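Local coordinates for protein DspB (Aggregatibacter actinomycetemcomitans, PDB 1YHT) that probably hydrolyses beta-linked N-acetylhexosamine polymers of the biofilm matrix, as a family 20 glycoside hydrolase that releases bacteria from biofilms, at residues A[261-266]-A[320-325]; A[269-274]-A[300-305]; A[213-218]-A[226-231]. All blocks are in the same frame, centred on the assembly; numbering follows the deposited sequence.

Interaction 1: A[261-266]-A[320-325]; sequences ELLAKG and HEIAGA
Leu-263, which packs its side chain on Glu-321 and Ile-322, also takes part in the shortest polar bond here: Gly-266 N donates to Leu-263 O at 2.9 Å. A second bond, from Lys-265 N to Glu-261 O, is longer at 3.2 Å. Gly-266 leaves the helix with a positive phi of 97° and ends it in a Schellman motif. Having no side chain, Gly-266 takes this turn without meeting the carbonyl O of Lys-265.

No hydrogen bond joins 261-266 to 320-325. Leu-263 carries the whole contact from the helix side. Its chi1 of -65° sets CG beside the backbone N and turns it toward 320-325; from there the two methyls diverge. Leu-263 CD2 lies 3.5 Å from Glu-321 O. The side chains of Leu-263 and Ile-322 cross at a slant, with Leu-263 CD1 3.9 Å from Ile-322 CG1.

The fold is a TIM barrel, and helix 259-264 packs outside it, just before strand 269-271. Strand 324-329 is the neighbour of that strand in the sheet. The contact therefore lies at the end of the barrel where these parallel strands begin. Leu-262 and Leu-263 also pack on Val-269 of strand 269-271.

Glu-321 approaches from the exposed side. Its chain is extended, and OE1 lies alongside Leu-263 CB at 4.0 Å, a packing contact only. Ile-322 is buried. Its backbone O accepts a hydrogen bond from Lys-17 NZ, while Ala-323 pairs with both Gln-18 and Val-269 through the backbone.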
loop_
_atom_site.group_PDB
_atom_site.type_symbol
_atom_site.label_atom_id
_atom_site.label_comp_id
_atom_site.label_asym_id
_atom_site.label_seq_id
_atom_site.Cartn_x
_atom_site.Cartn_y
_atom_site.Cartn_z
ATOM N N GLU A 261 -19.847 4.329 8.104
ATOM C CA GLU A 261 -20.553 5.062 7.054
ATOM C C GLU A 261 -20.344 4.452 5.678
ATOM O O GLU A 261 -21.280 4.364 4.875
ATOM C CB GLU A 261 -20.192 6.525 7.090
ATOM C CG GLU A 261 -20.954 7.255 8.173
ATOM C CD GLU A 261 -20.322 8.556 8.596
ATOM O OE1 GLU A 261 -19.189 8.904 8.205
ATOM O OE2 GLU A 261 -20.992 9.275 9.363
ATOM N N LEU A 262 -19.127 3.968 5.430
ATOM C CA LEU A 262 -18.797 3.288 4.192
ATOM C C LEU A 262 -19.529 1.964 4.092
ATOM O O LEU A 262 -20.080 1.637 3.046
ATOM C CB LEU A 262 -17.284 3.073 4.097
ATOM C CG LEU A 262 -16.454 4.357 3.824
ATOM C CD1 LEU A 262 -14.960 4.073 3.913
ATOM C CD2 LEU A 262 -16.779 4.975 2.502
ATOM N N LEU A 263 -19.544 1.220 5.202
ATOM C CA LEU A 263 -20.244 -0.083 5.249
ATOM C C LEU A 263 -21.728 0.086 4.978
ATOM O O LEU A 263 -22.333 -0.688 4.233
ATOM C CB LEU A 263 -20.050 -0.727 6.614
ATOM C CG LEU A 263 -18.624 -1.131 6.987
ATOM C CD1 LEU A 263 -18.607 -1.757 8.350
ATOM C CD2 LEU A 263 -18.011 -2.063 5.962
ATOM N N ALA A 264 -22.292 1.142 5.569
ATOM C CA ALA A 264 -23.720 1.454 5.385
ATOM C C ALA A 264 -24.058 1.737 3.931
ATOM O O ALA A 264 -25.143 1.370 3.495
ATOM C CB ALA A 264 -24.115 2.587 6.228
ATOM N N LYS A 265 -23.133 2.371 3.190
ATOM C CA LYS A 265 -23.294 2.581 1.770
ATOM C C LYS A 265 -22.963 1.374 0.899
ATOM O O LYS A 265 -23.116 1.443 -0.284
ATOM C CB LYS A 265 -22.503 3.801 1.288
ATOM C CG LYS A 265 -23.276 5.129 1.406
ATOM C CD LYS A 265 -24.344 5.292 0.300
ATOM C CE LYS A 265 -23.751 6.069 -0.895
ATOM N NZ LYS A 265 -24.454 5.949 -2.208
ATOM N N GLY A 266 -22.529 0.264 1.452
ATOM C CA GLY A 266 -22.278 -0.907 0.622
ATOM C C GLY A 266 -20.843 -1.152 0.172
ATOM O O GLY A 266 -20.589 -2.080 -0.595
ATOM N N HIS A 320 -19.293 -9.272 10.236
ATOM C CA HIS A 320 -19.546 -9.948 8.936
ATOM C C HIS A 320 -19.465 -9.015 7.717
ATOM O O HIS A 320 -19.184 -9.470 6.596
ATOM C CB HIS A 320 -20.932 -10.599 8.888
ATOM C CG HIS A 320 -21.021 -11.902 9.622
ATOM N ND1 HIS A 320 -22.148 -12.699 9.584
ATOM C CD2 HIS A 320 -20.122 -12.555 10.402
ATOM C CE1 HIS A 320 -21.938 -13.789 10.306
ATOM N NE2 HIS A 320 -20.724 -13.714 10.832
ATOM N N GLU A 321 -19.754 -7.740 7.946
ATOM C CA GLU A 321 -19.713 -6.717 6.880
ATOM C C GLU A 321 -18.314 -6.212 6.508
ATOM O O GLU A 321 -18.162 -5.531 5.480
ATOM C CB GLU A 321 -20.550 -5.502 7.300
ATOM C CG GLU A 321 -22.019 -5.831 7.486
ATOM C CD GLU A 321 -22.888 -4.587 7.655
ATOM O OE1 GLU A 321 -22.396 -3.565 8.177
ATOM O OE2 GLU A 321 -24.075 -4.648 7.282
ATOM N N ILE A 322 -17.341 -6.442 7.386
ATOM C CA ILE A 322 -15.981 -5.990 7.169
ATOM C C ILE A 322 -15.281 -7.081 6.352
ATOM O O ILE A 322 -15.264 -8.261 6.695
ATOM C CB ILE A 322 -15.230 -5.637 8.496
ATOM C CG1 ILE A 322 -15.866 -4.418 9.169
ATOM C CG2 ILE A 322 -13.744 -5.375 8.201
ATOM C CD1 ILE A 322 -15.441 -4.232 10.643
ATOM N N ALA A 323 -14.723 -6.684 5.227
ATOM C CA ALA A 323 -14.266 -7.638 4.222
ATOM C C ALA A 323 -12.956 -8.358 4.661
ATOM O O ALA A 323 -12.681 -9.445 4.228
ATOM C CB ALA A 323 -14.102 -6.906 2.894
ATOM N N GLY A 324 -12.219 -7.776 5.592
ATOM C CA GLY A 324 -10.892 -8.295 5.966
ATOM C C GLY A 324 -10.025 -7.263 6.660
ATOM O O GLY A 324 -10.544 -6.262 7.185
ATOM N N ALA A 325 -8.704 -7.512 6.645
ATOM C CA ALA A 325 -7.722 -6.741 7.426
ATOM C C ALA A 325 -6.341 -7.103 7.005
ATOM O O ALA A 325 -6.118 -8.170 6.421
ATOM C CB ALA A 325 -7.879 -7.019 8.929
#

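Interaction 2: A[269-274]-A[300-305]; sequences VLNYNS and KNWDLG
The indole of Trp-302 meets the amide of Asn-271 edge-on: ND2 lies in the ring plane, 4.0 Å from Trp-302 CZ2. One face of the indole carries the backbone N of Leu-304, 4.0 Å above the plane and offset toward the rim. The ring of Tyr-276 also meets the indole, with the planes at about 45°. The amide of Asn-273 approaches obliquely, its ND2 4.4 Å from Trp-302 NE1.

Asn-271 ND2 donates to Leu-304 O at 2.9 Å. The bond is fairly straight (154°). The acceptor lies close to the amide plane, but the donor sits above the plane of the Leu-304 carbonyl. CG of Asn-271 is anti to its backbone N (chi1 -174°), which carries the amide toward 300-305.

In this TIM barrel, Asn-271 ends strand 269-271 and faces outward. Tyr-272 points away from 300-305; its ring meets Trp-216 and its OH bonds to His-51. Asn-271 OD1 accepts from Asn-273 N at 2.9 Å, an Asx turn that leads into helix 274-277, of which Asn-273 is the N-cap. The Asn-271 amide is thus held at both ends.

Val-306 O accepts from Asn-271 ND2, Asn-273 ND2 and Trp-302 NE1, and Asn-273 ND2 also reaches Gly-309 O. Apart from these polar bonds, Leu-304 CD1 packs on Asn-271 CB at 4.1 Å.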
loop_
_atom_site.group_PDB
_atom_site.type_symbol
_atom_site.label_atom_id
_atom_site.label_comp_id
_atom_site.label_asym_id
_atom_site.label_seq_id
_atom_site.Cartn_x
_atom_site.Cartn_y
_atom_site.Cartn_z
ATOM N N VAL A 269 -14.808 -2.857 2.533
ATOM C CA VAL A 269 -13.808 -2.175 3.319
ATOM C C VAL A 269 -12.972 -3.201 4.099
ATOM O O VAL A 269 -13.522 -4.034 4.839
ATOM C CB VAL A 269 -14.427 -1.177 4.300
ATOM C CG1 VAL A 269 -13.310 -0.388 4.984
ATOM C CG2 VAL A 269 -15.441 -0.205 3.581
ATOM N N LEU A 270 -11.651 -3.068 3.983
ATOM C CA LEU A 270 -10.689 -3.811 4.813
ATOM C C LEU A 270 -10.139 -2.888 5.880
ATOM O O LEU A 270 -9.836 -1.719 5.609
ATOM C CB LEU A 270 -9.522 -4.379 3.981
ATOM C CG LEU A 270 -9.843 -5.516 3.019
ATOM C CD1 LEU A 270 -10.579 -4.984 1.754
ATOM C CD2 LEU A 270 -8.578 -6.271 2.621
ATOM N N ASN A 271 -9.996 -3.438 7.079
ATOM C CA ASN A 271 -9.574 -2.693 8.217
ATOM C C ASN A 271 -8.050 -2.752 8.325
ATOM O O ASN A 271 -7.470 -3.793 8.564
ATOM C CB ASN A 271 -10.247 -3.284 9.473
ATOM C CG ASN A 271 -9.970 -2.475 10.743
ATOM O OD1 ASN A 271 -9.235 -1.490 10.717
ATOM N ND2 ASN A 271 -10.594 -2.885 11.867
ATOM N N TYR A 272 -7.417 -1.614 8.153
ATOM C CA TYR A 272 -5.970 -1.504 8.236
ATOM C C TYR A 272 -5.547 -0.742 9.506
ATOM O O TYR A 272 -4.390 -0.344 9.617
ATOM C CB TYR A 272 -5.446 -0.805 7.004
ATOM C CG TYR A 272 -5.126 -1.697 5.798
ATOM C CD1 TYR A 272 -6.086 -2.523 5.233
ATOM C CD2 TYR A 272 -3.864 -1.672 5.198
ATOM C CE1 TYR A 272 -5.806 -3.302 4.096
ATOM C CE2 TYR A 272 -3.598 -2.427 4.047
ATOM C CZ TYR A 272 -4.572 -3.255 3.503
ATOM O OH TYR A 272 -4.350 -4.022 2.330
ATOM N N ASN A 273 -6.515 -0.525 10.423
ATOM C CA ASN A 273 -6.329 0.267 11.691
ATOM C C ASN A 273 -4.883 0.453 12.072
ATOM O O ASN A 273 -4.261 -0.483 12.556
ATOM C CB ASN A 273 -7.070 -0.424 12.845
ATOM C CG ASN A 273 -6.997 0.351 14.173
ATOM O OD1 ASN A 273 -6.077 1.127 14.412
ATOM N ND2 ASN A 273 -7.972 0.121 15.032
ATOM N N SER A 274 -4.357 1.669 11.894
ATOM C CA SER A 274 -2.935 1.943 12.123
ATOM C C SER A 274 -2.519 1.751 13.588
ATOM O O SER A 274 -1.402 1.376 13.863
ATOM C CB SER A 274 -2.551 3.346 11.652
ATOM O OG SER A 274 -3.311 4.320 12.344
ATOM N N LYS A 300 -4.959 -9.894 22.637
ATOM C CA LYS A 300 -5.747 -9.542 23.836
ATOM C C LYS A 300 -6.823 -8.486 23.563
ATOM O O LYS A 300 -7.963 -8.624 24.018
ATOM C CB LYS A 300 -4.780 -9.017 24.886
ATOM C CG LYS A 300 -5.365 -8.661 26.249
ATOM C CD LYS A 300 -5.143 -9.744 27.263
ATOM C CE LYS A 300 -5.018 -9.148 28.671
ATOM N NZ LYS A 300 -6.098 -8.199 28.965
ATOM N N ASN A 301 -6.450 -7.483 22.770
ATOM C CA ASN A 301 -7.164 -6.201 22.689
ATOM C C ASN A 301 -7.738 -5.833 21.315
ATOM O O ASN A 301 -8.599 -4.964 21.237
ATOM C CB ASN A 301 -6.252 -5.041 23.164
ATOM C CG ASN A 301 -5.702 -5.260 24.572
ATOM O OD1 ASN A 301 -4.478 -5.304 24.790
ATOM N ND2 ASN A 301 -6.580 -5.406 25.518
ATOM N N TRP A 302 -7.260 -6.439 20.227
ATOM C CA TRP A 302 -7.806 -6.092 18.922
ATOM C C TRP A 302 -8.859 -7.080 18.448
ATOM O O TRP A 302 -8.760 -8.291 18.704
ATOM C CB TRP A 302 -6.709 -5.915 17.862
ATOM C CG TRP A 302 -7.297 -5.469 16.552
ATOM C CD1 TRP A 302 -7.847 -4.257 16.263
ATOM C CD2 TRP A 302 -7.450 -6.270 15.384
ATOM N NE1 TRP A 302 -8.306 -4.239 14.956
ATOM C CE2 TRP A 302 -8.067 -5.464 14.396
ATOM C CE3 TRP A 302 -7.066 -7.571 15.046
ATOM C CZ2 TRP A 302 -8.331 -5.932 13.120
ATOM C CZ3 TRP A 302 -7.368 -8.039 13.782
ATOM C CH2 TRP A 302 -8.026 -7.226 12.848
ATOM N N ASP A 303 -9.891 -6.573 17.784
ATOM C CA ASP A 303 -10.762 -7.423 16.977
ATOM C C ASP A 303 -11.149 -6.689 15.711
ATOM O O ASP A 303 -10.952 -5.457 15.585
ATOM C CB ASP A 303 -12.021 -7.924 17.729
ATOM C CG ASP A 303 -12.995 -6.832 18.071
ATOM O OD1 ASP A 303 -13.760 -6.410 17.178
ATOM O OD2 ASP A 303 -13.037 -6.451 19.272
ATOM N N LEU A 304 -11.703 -7.439 14.770
ATOM C CA LEU A 304 -11.892 -6.903 13.415
ATOM C C LEU A 304 -12.774 -5.628 13.389
ATOM O O LEU A 304 -12.648 -4.803 12.476
ATOM C CB LEU A 304 -12.457 -7.985 12.498
ATOM C CG LEU A 304 -12.622 -7.587 11.040
ATOM C CD1 LEU A 304 -11.218 -7.192 10.422
ATOM C CD2 LEU A 304 -13.311 -8.679 10.259
ATOM N N GLY A 305 -13.642 -5.466 14.382
ATOM C CA GLY A 305 -14.566 -4.342 14.429
ATOM C C GLY A 305 -14.016 -3.066 15.026
ATOM O O GLY A 305 -14.666 -2.000 14.994
#

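Interaction 3: A[213-218]-A[226-231]; sequences TRMWND and EQINPN
The backbones of Thr-213 and Asn-231 come nearest, with CA atoms 7.6 Å apart, and a water spans the gap instead of a direct bond. Thr-213 N donates to this water at 2.8 Å. The water in turn donates to Asn-231 O, also at 2.8 Å. The start of the strand segment and the end of the loop segment are thus joined by one water.

The side-chain contact is apolar and light. Met-215 CE lies 4.5 Å from Ile-228 CD1, a loose approach. A chi1 of -167° and a chi2 of 179° stretch the Met-215 chain straight out from the strand, and only its last torsion turns the methyl aside. Ile-228 points back toward it from the loop.

Strand 212-216 belongs to the parallel TIM barrel, and 226-231 lies in the loop that leads to the next strand, 233-236. Thr-213 and Met-215 point outward to that loop. Arg-214 points away from it and forms a salt bridge with Glu-233; Trp-216 NE1 bonds to Glu-114.

Within the loop, Asn-229 OD1 accepts from Asn-231 N at 2.9 Å, an Asx turn around Pro-230, with the donor standing above the amide carbonyl plane. The other end of that amide, Asn-229 ND2, bonds to Ser-203 OG, and Asn-200 takes the backbone of Gln-227 and Asn-229. Both partners lie on helix 192-208.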
loop_
_atom_site.group_PDB
_atom_site.type_symbol
_atom_site.label_atom_id
_atom_site.label_comp_id
_atom_site.label_asym_id
_atom_site.label_seq_id
_atom_site.Cartn_x
_atom_site.Cartn_y
_atom_site.Cartn_z
ATOM N N THR A 213 -10.224 -2.567 -7.943
ATOM C CA THR A 213 -9.441 -1.466 -7.409
ATOM C C THR A 213 -9.463 -1.480 -5.875
ATOM O O THR A 213 -10.511 -1.643 -5.243
ATOM C CB THR A 213 -10.051 -0.107 -7.936
ATOM O OG1 THR A 213 -10.131 -0.124 -9.369
ATOM C CG2 THR A 213 -9.278 1.098 -7.451
ATOM N N ARG A 214 -8.285 -1.314 -5.296
ATOM C CA ARG A 214 -8.124 -1.009 -3.886
ATOM C C ARG A 214 -7.593 0.423 -3.749
ATOM O O ARG A 214 -6.839 0.941 -4.599
ATOM C CB ARG A 214 -7.221 -2.041 -3.183
ATOM C CG ARG A 214 -7.855 -3.404 -3.074
ATOM C CD ARG A 214 -8.413 -3.731 -1.670
ATOM N NE ARG A 214 -9.234 -4.942 -1.712
ATOM C CZ ARG A 214 -8.822 -6.188 -1.455
ATOM N NH1 ARG A 214 -7.585 -6.439 -1.025
ATOM N NH2 ARG A 214 -9.672 -7.209 -1.627
ATOM N N MET A 215 -8.019 1.073 -2.669
ATOM C CA MET A 215 -7.662 2.456 -2.412
ATOM C C MET A 215 -7.672 2.814 -0.931
ATOM O O MET A 215 -8.535 2.354 -0.210
ATOM C CB MET A 215 -8.672 3.351 -3.156
ATOM C CG MET A 215 -8.244 4.744 -3.223
ATOM S SD MET A 215 -9.479 5.742 -4.150
ATOM C CE MET A 215 -10.687 5.887 -2.879
ATOM N N TRP A 216 -6.721 3.665 -0.495
ATOM C CA TRP A 216 -6.658 4.175 0.867
ATOM C C TRP A 216 -7.900 5.072 1.123
ATOM O O TRP A 216 -8.466 5.629 0.174
ATOM C CB TRP A 216 -5.342 4.958 1.114
ATOM C CG TRP A 216 -4.072 4.152 1.026
ATOM C CD1 TRP A 216 -3.062 4.306 0.127
ATOM C CD2 TRP A 216 -3.683 3.067 1.879
ATOM N NE1 TRP A 216 -2.058 3.390 0.375
ATOM C CE2 TRP A 216 -2.416 2.619 1.438
ATOM C CE3 TRP A 216 -4.248 2.485 3.023
ATOM C CZ2 TRP A 216 -1.720 1.586 2.070
ATOM C CZ3 TRP A 216 -3.579 1.489 3.651
ATOM C CH2 TRP A 216 -2.306 1.024 3.165
ATOM N N ASN A 217 -8.343 5.196 2.378
ATOM C CA ASN A 217 -9.598 5.965 2.648
ATOM C C ASN A 217 -9.504 7.490 2.659
ATOM O O ASN A 217 -10.505 8.144 2.801
ATOM C CB ASN A 217 -10.246 5.527 3.960
ATOM C CG ASN A 217 -9.410 5.858 5.151
ATOM O OD1 ASN A 217 -8.402 5.212 5.402
ATOM N ND2 ASN A 217 -9.805 6.898 5.895
ATOM N N ASP A 218 -8.307 8.046 2.511
ATOM C CA ASP A 218 -8.044 9.424 2.865
ATOM C C ASP A 218 -8.952 10.434 2.118
ATOM O O ASP A 218 -9.340 11.461 2.689
ATOM C CB ASP A 218 -6.599 9.828 2.589
ATOM C CG ASP A 218 -5.584 8.938 3.237
ATOM O OD1 ASP A 218 -4.602 9.476 3.765
ATOM O OD2 ASP A 218 -5.755 7.695 3.182
ATOM N N GLU A 226 -20.124 9.757 -2.356
ATOM C CA GLU A 226 -21.169 9.094 -3.069
ATOM C C GLU A 226 -20.963 9.164 -4.579
ATOM O O GLU A 226 -21.647 8.450 -5.280
ATOM C CB GLU A 226 -22.532 9.666 -2.675
ATOM C CG GLU A 226 -22.810 9.593 -1.169
ATOM C CD GLU A 226 -24.029 10.381 -0.730
ATOM O OE1 GLU A 226 -23.979 11.639 -0.651
ATOM O OE2 GLU A 226 -25.051 9.718 -0.495
ATOM N N GLN A 227 -20.001 9.966 -5.067
ATOM C CA GLN A 227 -19.637 10.016 -6.504
ATOM C C GLN A 227 -18.593 8.955 -6.914
ATOM O O GLN A 227 -18.319 8.749 -8.073
ATOM C CB GLN A 227 -19.051 11.397 -6.835
ATOM C CG GLN A 227 -20.011 12.562 -6.604
ATOM C CD GLN A 227 -19.319 13.913 -6.550
ATOM O OE1 GLN A 227 -18.473 14.205 -7.373
ATOM N NE2 GLN A 227 -19.658 14.727 -5.552
ATOM N N ILE A 228 -18.016 8.286 -5.930
ATOM C CA ILE A 228 -16.957 7.286 -6.145
ATOM C C ILE A 228 -17.597 6.022 -6.648
ATOM O O ILE A 228 -18.685 5.673 -6.197
ATOM C CB ILE A 228 -16.203 7.025 -4.761
ATOM C CG1 ILE A 228 -15.151 8.086 -4.563
ATOM C CG2 ILE A 228 -15.580 5.656 -4.672
ATOM C CD1 ILE A 228 -13.850 7.810 -5.353
ATOM N N ASN A 229 -16.934 5.373 -7.599
ATOM C CA ASN A 229 -17.294 4.038 -8.076
ATOM C C ASN A 229 -17.538 3.155 -6.868
ATOM O O ASN A 229 -16.625 2.926 -6.094
ATOM C CB ASN A 229 -16.117 3.455 -8.922
ATOM C CG ASN A 229 -16.391 2.052 -9.511
ATOM O OD1 ASN A 229 -17.344 1.396 -9.152
ATOM N ND2 ASN A 229 -15.514 1.599 -10.427
ATOM N N PRO A 230 -18.764 2.653 -6.706
ATOM C CA PRO A 230 -18.992 1.905 -5.481
ATOM C C PRO A 230 -18.316 0.559 -5.452
ATOM O O PRO A 230 -18.384 -0.089 -4.433
ATOM C CB PRO A 230 -20.506 1.736 -5.434
ATOM C CG PRO A 230 -20.967 1.789 -6.882
ATOM C CD PRO A 230 -19.952 2.690 -7.581
ATOM N N ASN A 231 -17.721 0.124 -6.572
ATOM C CA ASN A 231 -16.949 -1.108 -6.581
ATOM C C ASN A 231 -15.493 -0.946 -6.072
ATOM O O ASN A 231 -14.780 -1.947 -5.869
ATOM C CB ASN A 231 -16.916 -1.736 -7.981
ATOM C CG ASN A 231 -18.271 -2.318 -8.410
ATOM O OD1 ASN A 231 -18.584 -2.350 -9.617
ATOM N ND2 ASN A 231 -19.059 -2.782 -7.456
HETATM O O HOH W 1 -13.045 -2.284 -7.976
#

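From the N terminus, interaction 3 comes first. It closes a short loop of seven residues between strand 212-216 and the approach to strand 233-236. The chain then passes through helix 246-255 to 261-266, where interaction 1 opens. Interaction 2 opens at 269-274 and closes at 300-305, before interaction 1 closes at 320-325, so it lies wholly within the longer loop. No two of the loops cross. Interactions 1 and 2 meet directly, because strands 269-271 and 324-329 pair in the barrel. Interaction 3 reaches interaction 1 through Glu-226 and Lys-265 on the outside, and interaction 2 through Trp-216 and Tyr-272.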